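Side-chain contact in Ent-copalyl diphosphate synthase (Streptomyces platensis, PDB 5BP8), which belongs to the terpene cyclase family and has a mainly alpha-helical fold related to that of squalene-hopene cyclase: residues D286-G291 / L314-Q319. Sequence-based numbering, arbitrary orientation.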
loop_
_atom_site.group_PDB
_atom_site.type_symbol
_atom_site.label_atom_id
_atom_site.label_comp_id
_atom_site.label_asym_id
_atom_site.label_seq_id
_atom_site.Cartn_x
_atom_site.Cartn_y
_atom_site.Cartn_z
ATOM N N ASP A 286 11.755 -2.929 20.531
ATOM C CA ASP A 286 11.044 -2.100 21.521
ATOM C C ASP A 286 9.850 -1.339 20.951
ATOM O O ASP A 286 8.806 -1.263 21.614
ATOM C CB ASP A 286 11.974 -1.085 22.184
ATOM C CG ASP A 286 13.043 -1.728 23.052
ATOM O OD1 ASP A 286 12.910 -2.896 23.467
ATOM O OD2 ASP A 286 14.025 -1.019 23.316
ATOM N N SER A 287 10.022 -0.747 19.762
ATOM C CA SER A 287 8.925 -0.033 19.047
ATOM C C SER A 287 7.752 -0.974 18.832
ATOM O O SER A 287 6.614 -0.651 19.137
ATOM C CB SER A 287 9.410 0.480 17.680
ATOM O OG SER A 287 8.335 0.936 16.871
ATOM N N LEU A 288 8.037 -2.153 18.305
ATOM C CA LEU A 288 6.977 -3.115 18.037
ATOM C C LEU A 288 6.286 -3.585 19.308
ATOM O O LEU A 288 5.066 -3.638 19.358
ATOM C CB LEU A 288 7.513 -4.305 17.260
ATOM C CG LEU A 288 7.929 -4.046 15.806
ATOM C CD1 LEU A 288 8.292 -5.374 15.177
ATOM C CD2 LEU A 288 6.820 -3.359 15.003
ATOM N N GLU A 289 7.050 -3.925 20.348
ATOM C CA GLU A 289 6.420 -4.333 21.619
ATOM C C GLU A 289 5.543 -3.263 22.260
ATOM O O GLU A 289 4.456 -3.560 22.782
ATOM C CB GLU A 289 7.488 -4.790 22.626
ATOM C CG GLU A 289 7.788 -6.250 22.509
ATOM C CD GLU A 289 8.701 -6.770 23.615
ATOM O OE1 GLU A 289 9.486 -5.985 24.210
ATOM O OE2 GLU A 289 8.618 -7.982 23.857
ATOM N N ALA A 290 6.009 -2.024 22.234
ATOM C CA ALA A 290 5.248 -0.913 22.762
ATOM C C ALA A 290 3.963 -0.732 21.985
ATOM O O ALA A 290 2.972 -0.330 22.551
ATOM C CB ALA A 290 6.058 0.373 22.718
ATOM N N GLY A 291 3.971 -1.018 20.686
ATOM C CA GLY A 291 2.791 -0.793 19.887
ATOM C C GLY A 291 1.756 -1.893 20.022
ATOM O O GLY A 291 0.576 -1.662 19.831
ATOM N N LEU A 314 3.941 -10.084 15.500
ATOM C CA LEU A 314 4.143 -11.205 16.433
ATOM C C LEU A 314 5.236 -12.140 15.934
ATOM O O LEU A 314 6.105 -12.539 16.701
ATOM C CB LEU A 314 2.855 -11.978 16.638
ATOM C CG LEU A 314 1.800 -11.287 17.505
ATOM C CD1 LEU A 314 0.422 -11.894 17.299
ATOM C CD2 LEU A 314 2.223 -11.382 18.977
ATOM N N PHE A 315 5.201 -12.454 14.646
ATOM C CA PHE A 315 6.193 -13.304 14.002
ATOM C C PHE A 315 7.565 -12.651 14.053
ATOM O O PHE A 315 8.565 -13.291 14.402
ATOM C CB PHE A 315 5.730 -13.597 12.545
ATOM C CG PHE A 315 6.563 -14.602 11.773
ATOM C CD1 PHE A 315 7.015 -15.792 12.339
ATOM C CD2 PHE A 315 6.810 -14.392 10.402
ATOM C CE1 PHE A 315 7.759 -16.685 11.577
ATOM C CE2 PHE A 315 7.527 -15.287 9.642
ATOM C CZ PHE A 315 8.001 -16.449 10.227
ATOM N N ALA A 316 7.635 -11.361 13.747
ATOM C CA ALA A 316 8.903 -10.654 13.778
ATOM C C ALA A 316 9.527 -10.639 15.177
ATOM O O ALA A 316 10.736 -10.898 15.331
ATOM C CB ALA A 316 8.714 -9.222 13.298
ATOM N N LEU A 317 8.703 -10.326 16.175
ATOM C CA LEU A 317 9.166 -10.290 17.554
ATOM C C LEU A 317 9.662 -11.665 17.984
ATOM O O LEU A 317 10.785 -11.781 18.521
ATOM C CB LEU A 317 8.087 -9.767 18.496
ATOM C CG LEU A 317 7.835 -8.258 18.439
ATOM C CD1 LEU A 317 6.526 -7.927 19.135
ATOM C CD2 LEU A 317 8.990 -7.453 19.022
ATOM N N ALA A 318 8.868 -12.693 17.713
ATOM C CA ALA A 318 9.202 -14.053 18.139
ATOM C C ALA A 318 10.447 -14.603 17.465
ATOM O O ALA A 318 11.240 -15.324 18.087
ATOM C CB ALA A 318 8.014 -14.976 17.949
ATOM N N GLN A 319 10.652 -14.261 16.199
ATOM C CA GLN A 319 11.874 -14.663 15.515
ATOM C C GLN A 319 13.124 -13.979 16.048
ATOM O O GLN A 319 14.241 -14.425 15.762
ATOM C CB GLN A 319 11.781 -14.435 14.003
ATOM C CG GLN A 319 10.782 -15.330 13.332
ATOM C CD GLN A 319 10.885 -15.292 11.828
ATOM O OE1 GLN A 319 11.436 -16.204 11.225
ATOM N NE2 GLN A 319 10.350 -14.228 11.208
#
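Leu288 and Leu317 face each other where helices 282-291 and 307-319 run in broadly opposed but strongly inclined directions: the short axes of 286-291 and 314-319 approach to 10.3 Å, with 131° between their N-to-C directions. The two leucines mark the closest backbone register, with their CA atoms 7.5 Å apart. Leu317 does most of the reaching. Its CG stands anti to its own carbonyl carbon (chi1 -75°), and the isobutyl fork points at helix 282-291, with Leu317 CD2 3.9 Å from Leu288 CB. Leu317 CD2 is also 3.9 Å from Glu289 CG, and Leu317 CD1 4.0 Å from it, so both branches bear on the methylene part of the glutamate. Leu288 sends its CD1 past Leu317 to Ala316 CB, a looser contact at 4.3 Å. No hydrogen bond links the two segments; the interface is purely apolar. Beyond CG Glu289 is extended, and its carboxylate is engaged outside the segments: OE2 hydrogen-bonds with His324 NE2, and OE1 forms a salt bridge with Arg322, which also pairs with Asp286. Helix 260-274 borders both partners, Gln264 touching Leu288 and Asn269 touching Ala316, while helix 349-365 packs on Phe315 and Ala318.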